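Local coordinates for protein D-glycero-alpha-D-manno-heptose 7-phosphate kinase (Campylobacter jejuni subsp. jejuni, PDB 4N3O) that phosphorylates D-glycero-alpha-D-manno-heptose 7-phosphate at C-1 with ATP, a step toward the GDP-heptose used to build the capsule polysaccharide, at residues C28-I40 with A166-N180. Numbering follows the deposited sequence.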
ATOM      1  N   CYS A  28     -30.979  23.822  14.172  1.00136.96           N
ATOM      2  CA  CYS A  28     -32.366  23.555  13.829  1.00140.73           C
ATOM      3  C   CYS A  28     -32.457  22.379  12.850  1.00137.02           C
ATOM      4  O   CYS A  28     -33.555  21.956  12.480  1.00141.27           O
ATOM      5  CB  CYS A  28     -32.989  24.809  13.233  1.00144.49           C
ATOM      6  SG  CYS A  28     -31.858  25.687  12.135  1.00149.70           S
ATOM      7  N   ASP A  29     -31.294  21.867  12.437  1.00130.16           N
ATOM      8  CA  ASP A  29     -31.200  20.721  11.530  1.00123.92           C
ATOM      9  C   ASP A  29     -31.167  19.424  12.323  1.00118.57           C
ATOM     10  O   ASP A  29     -31.615  18.386  11.840  1.00107.10           O
ATOM     11  CB  ASP A  29     -29.896  20.774  10.719  1.00120.99           C
ATOM     12  CG  ASP A  29     -29.735  22.055   9.930  1.00122.38           C
ATOM     13  OD1 ASP A  29     -30.670  22.887   9.915  1.00133.77           O
ATOM     14  OD2 ASP A  29     -28.661  22.227   9.323  1.00108.56           O
ATOM     15  N   LYS A  30     -30.625  19.512  13.540  1.00121.01           N
ATOM     16  CA  LYS A  30     -30.417  18.368  14.443  1.00126.48           C
ATOM     17  C   LYS A  30     -29.070  17.701  14.086  1.00121.34           C
ATOM     18  O   LYS A  30     -28.875  16.496  14.257  1.00111.60           O
ATOM     19  CB  LYS A  30     -31.588  17.376  14.410  1.00130.46           C
ATOM     20  CG  LYS A  30     -32.929  18.010  14.760  1.00135.03           C
ATOM     21  CD  LYS A  30     -34.066  17.006  14.695  1.00136.91           C
ATOM     22  CE  LYS A  30     -35.398  17.662  15.008  1.00141.13           C
ATOM     23  NZ  LYS A  30     -36.515  16.683  14.943  1.00143.41           N
ATOM     24  N   TYR A  31     -28.146  18.534  13.607  1.00115.32           N
ATOM     25  CA  TYR A  31     -26.809  18.125  13.203  1.00109.10           C
ATOM     26  C   TYR A  31     -26.031  17.639  14.429  1.00108.91           C
ATOM     27  O   TYR A  31     -25.686  18.428  15.308  1.00111.22           O
ATOM     28  CB  TYR A  31     -26.124  19.330  12.544  1.00106.38           C
ATOM     29  CG  TYR A  31     -24.776  19.093  11.896  1.00101.52           C
ATOM     30  CD1 TYR A  31     -24.680  18.582  10.601  1.00 97.94           C
ATOM     31  CD2 TYR A  31     -23.598  19.447  12.549  1.00101.36           C
ATOM     32  CE1 TYR A  31     -23.450  18.388   9.994  1.00 89.03           C
ATOM     33  CE2 TYR A  31     -22.362  19.258  11.949  1.00 97.29           C
ATOM     34  CZ  TYR A  31     -22.292  18.730  10.675  1.00 91.77           C
ATOM     35  OH  TYR A  31     -21.058  18.554  10.081  1.00 88.52           O
ATOM     36  N   THR A  32     -25.785  16.331  14.488  1.00107.27           N
ATOM     37  CA  THR A  32     -25.056  15.715  15.604  1.00108.10           C
ATOM     38  C   THR A  32     -23.541  15.936  15.494  1.00101.71           C
ATOM     39  O   THR A  32     -22.842  16.051  16.504  1.00100.57           O
ATOM     40  CB  THR A  32     -25.312  14.196  15.662  1.00110.92           C
ATOM     41  OG1 THR A  32     -26.722  13.942  15.629  1.00115.97           O
ATOM     42  CG2 THR A  32     -24.689  13.579  16.917  1.00113.13           C
ATOM     43  N   GLY A  33     -23.037  15.974  14.265  1.00 90.01           N
ATOM     44  CA  GLY A  33     -21.612  16.184  14.035  1.00 81.64           C
ATOM     45  C   GLY A  33     -21.177  15.619  12.706  1.00 72.54           C
ATOM     46  O   GLY A  33     -22.000  15.398  11.813  1.00 68.35           O
ATOM     47  N   TYR A  34     -19.880  15.371  12.575  1.00 69.75           N
ATOM     48  CA  TYR A  34     -19.341  14.838  11.331  1.00 63.30           C
ATOM     49  C   TYR A  34     -18.131  13.988  11.579  1.00 59.70           C
ATOM     50  O   TYR A  34     -17.528  14.027  12.643  1.00 59.88           O
ATOM     51  CB  TYR A  34     -18.898  15.969  10.398  1.00 64.62           C
ATOM     52  CG  TYR A  34     -17.584  16.606  10.811  1.00 64.61           C
ATOM     53  CD1 TYR A  34     -17.554  17.681  11.687  1.00 67.11           C
ATOM     54  CD2 TYR A  34     -16.364  16.121  10.326  1.00 63.74           C
ATOM     55  CE1 TYR A  34     -16.354  18.268  12.067  1.00 69.22           C
ATOM     56  CE2 TYR A  34     -15.154  16.696  10.713  1.00 64.80           C
ATOM     57  CZ  TYR A  34     -15.157  17.773  11.583  1.00 68.21           C
ATOM     58  OH  TYR A  34     -13.975  18.361  11.976  1.00 69.70           O
ATOM     59  N   VAL A  35     -17.776  13.224  10.561  1.00 58.83           N
ATOM     60  CA  VAL A  35     -16.580  12.425  10.595  1.00 57.16           C
ATOM     61  C   VAL A  35     -16.082  12.331   9.146  1.00 54.84           C
ATOM     62  O   VAL A  35     -16.881  12.253   8.189  1.00 51.84           O
ATOM     63  CB  VAL A  35     -16.804  11.027  11.243  1.00 59.50           C
ATOM     64  CG1 VAL A  35     -17.784  10.194  10.444  1.00 61.61           C
ATOM     65  CG2 VAL A  35     -15.493  10.269  11.370  1.00 60.34           C
ATOM     66  N   LEU A  36     -14.766  12.416   8.990  1.00 50.67           N
ATOM     67  CA  LEU A  36     -14.130  12.283   7.697  1.00 44.80           C
ATOM     68  C   LEU A  36     -13.189  11.135   7.843  1.00 43.04           C
ATOM     69  O   LEU A  36     -12.223  11.237   8.602  1.00 42.75           O
ATOM     70  CB  LEU A  36     -13.332  13.526   7.328  1.00 45.34           C
ATOM     71  CG  LEU A  36     -12.413  13.377   6.106  1.00 43.32           C
ATOM     72  CD1 LEU A  36     -13.223  13.095   4.857  1.00 43.29           C
ATOM     73  CD2 LEU A  36     -11.542  14.596   5.894  1.00 42.59           C
ATOM     74  N   ASN A  37     -13.471  10.027   7.156  1.00 40.05           N
ATOM     75  CA  ASN A  37     -12.567   8.893   7.208  1.00 38.99           C
ATOM     76  C   ASN A  37     -12.159   8.481   5.805  1.00 36.48           C
ATOM     77  O   ASN A  37     -12.693   8.987   4.802  1.00 33.93           O
ATOM     78  CB  ASN A  37     -13.145   7.750   8.014  1.00 40.42           C
ATOM     79  CG  ASN A  37     -14.468   7.308   7.497  1.00 46.14           C
ATOM     80  OD1 ASN A  37     -14.705   7.310   6.284  1.00 49.91           O
ATOM     81  ND2 ASN A  37     -15.355   6.915   8.407  1.00 52.61           N
ATOM     82  N   ALA A  38     -11.181   7.591   5.742  1.00 33.83           N
ATOM     83  CA  ALA A  38     -10.632   7.188   4.469  1.00 32.15           C
ATOM     84  C   ALA A  38     -10.030   5.820   4.606  1.00 29.54           C
ATOM     85  O   ALA A  38      -9.325   5.559   5.565  1.00 30.62           O
ATOM     86  CB  ALA A  38      -9.566   8.188   4.041  1.00 30.57           C
ATOM     87  N   THR A  39     -10.313   4.944   3.654  1.00 28.50           N
ATOM     88  CA  THR A  39      -9.757   3.598   3.715  1.00 29.01           C
ATOM     89  C   THR A  39      -8.302   3.607   3.389  1.00 29.71           C
ATOM     90  O   THR A  39      -7.830   4.461   2.622  1.00 33.33           O
ATOM     91  CB  THR A  39     -10.491   2.629   2.781  1.00 28.92           C
ATOM     92  OG1 THR A  39     -10.581   3.191   1.471  1.00 36.13           O
ATOM     93  CG2 THR A  39     -11.893   2.364   3.297  1.00 29.72           C
ATOM     94  N   ILE A  40      -7.576   2.658   3.976  1.00 32.97           N
ATOM     95  CA  ILE A  40      -6.143   2.532   3.745  1.00 32.04           C
ATOM     96  C   ILE A  40      -5.742   1.124   3.361  1.00 32.49           C
ATOM     97  O   ILE A  40      -6.512   0.190   3.525  1.00 31.83           O
ATOM     98  CB  ILE A  40      -5.338   3.008   4.943  1.00 33.80           C
ATOM     99  CG1 ILE A  40      -5.753   2.263   6.214  1.00 37.72           C
ATOM    100  CG2 ILE A  40      -5.539   4.496   5.122  1.00 35.07           C
ATOM    101  CD1 ILE A  40      -4.897   2.630   7.413  1.00 39.20           C
ATOM    102  N   ALA A 166     -17.451   2.744   5.466  1.00 41.26           N
ATOM    103  CA  ALA A 166     -16.077   2.956   5.028  1.00 40.80           C
ATOM    104  C   ALA A 166     -15.505   1.669   4.448  1.00 41.05           C
ATOM    105  O   ALA A 166     -14.908   1.674   3.365  1.00 43.40           O
ATOM    106  CB  ALA A 166     -15.205   3.421   6.194  1.00 42.34           C
ATOM    107  N   ALA A 167     -15.673   0.568   5.169  1.00 40.14           N
ATOM    108  CA  ALA A 167     -15.152  -0.721   4.708  1.00 40.47           C
ATOM    109  C   ALA A 167     -15.815  -1.202   3.408  1.00 40.34           C
ATOM    110  O   ALA A 167     -15.159  -1.750   2.533  1.00 40.46           O
ATOM    111  CB  ALA A 167     -15.320  -1.761   5.792  1.00 40.86           C
ATOM    112  N   THR A 168     -17.115  -0.984   3.289  1.00 41.07           N
ATOM    113  CA  THR A 168     -17.868  -1.427   2.118  1.00 42.66           C
ATOM    114  C   THR A 168     -17.658  -0.535   0.887  1.00 41.60           C
ATOM    115  O   THR A 168     -17.388  -1.040  -0.216  1.00 40.36           O
ATOM    116  CB  THR A 168     -19.379  -1.481   2.442  1.00 45.36           C
ATOM    117  OG1 THR A 168     -19.640  -2.513   3.405  1.00 45.51           O
ATOM    118  CG2 THR A 168     -20.159  -1.788   1.217  1.00 48.64           C
ATOM    119  N   PHE A 169     -17.789   0.779   1.084  1.00 40.04           N
ATOM    120  CA  PHE A 169     -17.675   1.753   0.005  1.00 39.82           C
ATOM    121  C   PHE A 169     -16.258   2.216  -0.251  1.00 38.46           C
ATOM    122  O   PHE A 169     -15.917   2.535  -1.371  1.00 38.26           O
ATOM    123  CB  PHE A 169     -18.590   2.959   0.253  1.00 41.26           C
ATOM    124  CG  PHE A 169     -20.044   2.665   0.039  1.00 44.55           C
ATOM    125  CD1 PHE A 169     -20.806   2.060   1.031  1.00 46.13           C
ATOM    126  CD2 PHE A 169     -20.659   2.980  -1.175  1.00 48.93           C
ATOM    127  CE1 PHE A 169     -22.154   1.777   0.825  1.00 49.00           C
ATOM    128  CE2 PHE A 169     -22.012   2.707  -1.387  1.00 52.15           C
ATOM    129  CZ  PHE A 169     -22.759   2.098  -0.382  1.00 51.18           C
ATOM    130  N   GLY A 170     -15.440   2.298   0.785  1.00 37.65           N
ATOM    131  CA  GLY A 170     -14.059   2.701   0.586  1.00 37.89           C
ATOM    132  C   GLY A 170     -13.887   4.139   0.141  1.00 37.00           C
ATOM    133  O   GLY A 170     -14.860   4.878  -0.010  1.00 36.49           O
ATOM    134  N   GLY A 171     -12.639   4.524  -0.091  1.00 33.26           N
ATOM    135  CA  GLY A 171     -12.334   5.880  -0.482  1.00 33.51           C
ATOM    136  C   GLY A 171     -12.446   6.842   0.703  1.00 34.08           C
ATOM    137  O   GLY A 171     -12.391   6.440   1.868  1.00 32.74           O
ATOM    138  N   PHE A 172     -12.577   8.119   0.385  1.00 33.76           N
ATOM    139  CA  PHE A 172     -12.759   9.152   1.376  1.00 33.90           C
ATOM    140  C   PHE A 172     -14.241   9.317   1.515  1.00 37.84           C
ATOM    141  O   PHE A 172     -14.949   9.419   0.521  1.00 36.92           O
ATOM    142  CB  PHE A 172     -12.137  10.455   0.914  1.00 35.28           C
ATOM    143  CG  PHE A 172     -10.657  10.543   1.134  1.00 34.27           C
ATOM    144  CD1 PHE A 172      -9.795   9.690   0.494  1.00 35.45           C
ATOM    145  CD2 PHE A 172     -10.138  11.519   1.946  1.00 35.03           C
ATOM    146  CE1 PHE A 172      -8.433   9.775   0.704  1.00 36.71           C
ATOM    147  CE2 PHE A 172      -8.783  11.620   2.148  1.00 35.27           C
ATOM    148  CZ  PHE A 172      -7.930  10.740   1.542  1.00 34.38           C
ATOM    149  N   ASN A 173     -14.720   9.317   2.753  1.00 41.04           N
ATOM    150  CA  ASN A 173     -16.137   9.470   3.025  1.00 44.38           C
ATOM    151  C   ASN A 173     -16.332  10.517   4.088  1.00 47.41           C
ATOM    152  O   ASN A 173     -15.722  10.450   5.153  1.00 47.08           O
ATOM    153  CB  ASN A 173     -16.737   8.151   3.505  1.00 45.69           C
ATOM    154  CG  ASN A 173     -16.754   7.089   2.425  1.00 46.19           C
ATOM    155  OD1 ASN A 173     -17.447   7.225   1.420  1.00 49.53           O
ATOM    156  ND2 ASN A 173     -16.011   6.004   2.641  1.00 46.28           N
ATOM    157  N   PHE A 174     -17.157  11.503   3.775  1.00 50.44           N
ATOM    158  CA  PHE A 174     -17.479  12.549   4.710  1.00 54.14           C
ATOM    159  C   PHE A 174     -18.871  12.229   5.196  1.00 54.84           C
ATOM    160  O   PHE A 174     -19.803  12.184   4.401  1.00 58.34           O
ATOM    161  CB  PHE A 174     -17.464  13.909   4.037  1.00 56.03           C
ATOM    162  CG  PHE A 174     -17.515  15.045   5.006  1.00 56.96           C
ATOM    163  CD1 PHE A 174     -18.720  15.468   5.539  1.00 60.44           C
ATOM    164  CD2 PHE A 174     -16.355  15.692   5.387  1.00 56.55           C
ATOM    165  CE1 PHE A 174     -18.767  16.525   6.431  1.00 60.47           C
ATOM    166  CE2 PHE A 174     -16.394  16.741   6.278  1.00 56.55           C
ATOM    167  CZ  PHE A 174     -17.602  17.155   6.803  1.00 59.20           C
HETATM  168  N   MSE A 175     -19.011  12.006   6.493  1.00 54.69           N
HETATM  169  CA  MSE A 175     -20.299  11.627   7.045  1.00 58.29           C
HETATM  170  C   MSE A 175     -20.839  12.658   7.986  1.00 63.60           C
HETATM  171  O   MSE A 175     -20.143  13.121   8.896  1.00 63.01           O
HETATM  172  CB  MSE A 175     -20.106  10.276   7.700  1.00 56.68           C
HETATM  173  CG  MSE A 175     -19.264   9.436   6.733  1.00 58.52           C
HETATM  174 SE   MSE A 175     -19.379   7.588   7.310  0.75 56.25          SE
HETATM  175  CE  MSE A 175     -18.336   6.627   5.971  1.00 53.63           C
ATOM    176  N   GLU A 176     -22.094  13.035   7.745  1.00 67.30           N
ATOM    177  CA  GLU A 176     -22.797  14.016   8.562  1.00 72.55           C
ATOM    178  C   GLU A 176     -23.895  13.322   9.334  1.00 71.22           C
ATOM    179  O   GLU A 176     -24.597  12.458   8.805  1.00 68.43           O
ATOM    180  CB  GLU A 176     -23.320  15.157   7.693  1.00 75.14           C
ATOM    181  CG  GLU A 176     -22.188  16.084   7.272  1.00 79.15           C
ATOM    182  CD  GLU A 176     -22.529  16.965   6.094  1.00 85.46           C
ATOM    183  OE1 GLU A 176     -22.437  18.212   6.231  1.00 85.17           O
ATOM    184  OE2 GLU A 176     -22.898  16.405   5.034  1.00 86.67           O
ATOM    185  N   PHE A 177     -24.008  13.682  10.603  1.00 74.11           N
ATOM    186  CA  PHE A 177     -24.985  13.060  11.482  1.00 79.79           C
ATOM    187  C   PHE A 177     -26.131  13.998  11.854  1.00 83.82           C
ATOM    188  O   PHE A 177     -25.918  15.166  12.202  1.00 83.07           O
ATOM    189  CB  PHE A 177     -24.287  12.547  12.738  1.00 79.91           C
ATOM    190  CG  PHE A 177     -23.136  11.640  12.446  1.00 78.54           C
ATOM    191  CD1 PHE A 177     -23.350  10.400  11.854  1.00 77.34           C
ATOM    192  CD2 PHE A 177     -21.837  12.017  12.762  1.00 77.43           C
ATOM    193  CE1 PHE A 177     -22.292   9.555  11.573  1.00 75.28           C
ATOM    194  CE2 PHE A 177     -20.774  11.175  12.488  1.00 76.54           C
ATOM    195  CZ  PHE A 177     -21.002   9.942  11.891  1.00 73.99           C
ATOM    196  N   TYR A 178     -27.349  13.471  11.761  1.00 87.32           N
ATOM    197  CA  TYR A 178     -28.542  14.228  12.089  1.00 95.17           C
ATOM    198  C   TYR A 178     -29.404  13.501  13.124  1.00101.01           C
ATOM    199  O   TYR A 178     -29.836  12.360  12.918  1.00 98.28           O
ATOM    200  CB  TYR A 178     -29.352  14.529  10.829  1.00 94.22           C
ATOM    201  CG  TYR A 178     -28.653  15.473   9.887  1.00 93.49           C
ATOM    202  CD1 TYR A 178     -28.800  16.850  10.019  1.00 96.79           C
ATOM    203  CD2 TYR A 178     -27.834  14.994   8.865  1.00 92.57           C
ATOM    204  CE1 TYR A 178     -28.157  17.725   9.160  1.00 98.41           C
ATOM    205  CE2 TYR A 178     -27.186  15.861   7.997  1.00 90.32           C
ATOM    206  CZ  TYR A 178     -27.350  17.224   8.151  1.00 94.06           C
ATOM    207  OH  TYR A 178     -26.715  18.093   7.304  1.00 95.13           O
ATOM    208  N   ASN A 179     -29.618  14.175  14.249  1.00108.70           N
ATOM    209  CA  ASN A 179     -30.445  13.678  15.343  1.00116.61           C
ATOM    210  C   ASN A 179     -30.015  12.280  15.809  1.00115.22           C
ATOM    211  O   ASN A 179     -30.849  11.455  16.184  1.00105.36           O
ATOM    212  CB  ASN A 179     -31.922  13.704  14.914  1.00122.29           C
ATOM    213  CG  ASN A 179     -32.891  13.781  16.090  1.00131.36           C
ATOM    214  OD1 ASN A 179     -34.104  13.736  15.892  1.00136.33           O
ATOM    215  ND2 ASN A 179     -32.371  13.920  17.310  1.00134.30           N
ATOM    216  N   ASN A 180     -28.701  12.035  15.770  1.00119.92           N
ATOM    217  CA  ASN A 180     -28.097  10.763  16.185  1.00119.86           C
ATOM    218  C   ASN A 180     -28.767   9.561  15.530  1.00120.33           C
ATOM    219  O   ASN A 180     -28.719   8.449  16.064  1.00118.63           O
ATOM    220  CB  ASN A 180     -28.187  10.601  17.709  1.00125.19           C
ATOM    221  CG  ASN A 180     -27.662  11.808  18.466  1.00129.34           C
ATOM    222  OD1 ASN A 180     -27.495  12.888  17.904  1.00141.59           O
ATOM    223  ND2 ASN A 180     -27.424  11.633  19.761  1.00128.72           N
TER
HETATM  224  O   HOH W   1     -13.922   5.618   4.304  1.00 36.26           O
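Val-35 and Met-175 (selenomethionine) form a hydrogen-bonded pair midway along two antiparallel strands, 31-40 and 172-178, of the large mixed sheet of this GHMP kinase. Val-35 N donates to Met-175 O at 2.9 Å, and the return bond from Met-175 N to Val-35 O is almost straight (178°). Asn-37 and Asn-173 repeat the two-way pairing. The register slips by one residue between Tyr-31 and Gly-33, a beta bulge, and there Thr-32 N reaches Phe-177 O from above the carbonyl plane.

Tyr-31, Tyr-34, Phe-172, Phe-174 and Tyr-178 gather on one face of the sheet, with Leu-36 and Ala-38 among them. Tyr-31 turns its edge to the face of Tyr-178 (planes at 75°), while the rings of Tyr-34 and Phe-174 lie almost parallel, displaced so far that they hardly overlap. Helix 236-248 packs on Tyr-31 and Phe-174, and its Lys-244 forms a salt bridge with Glu-176. On the other face, Val-35 CG1 touches Phe-177 CZ at 3.5 Å. Asn-37, its CG between backbone N and carbonyl carbon (chi1 56°), presents OD1 to a water that also donates to Gly-171 O and accepts from Asn-173 ND2, joining the strands to the turn after helix 162-169. Its side chain also comes close to Arg-14, the probable transition-state stabiliser. Thr-39 OG1, also bonded to Thr-333, accepts from Gly-171 N at 2.9 Å. Back on the face with Tyr-34 and Phe-174, Ala-38 CB makes a CH-pi contact over the Phe-172 ring, 3.7 Å from its centroid and almost on the ring normal.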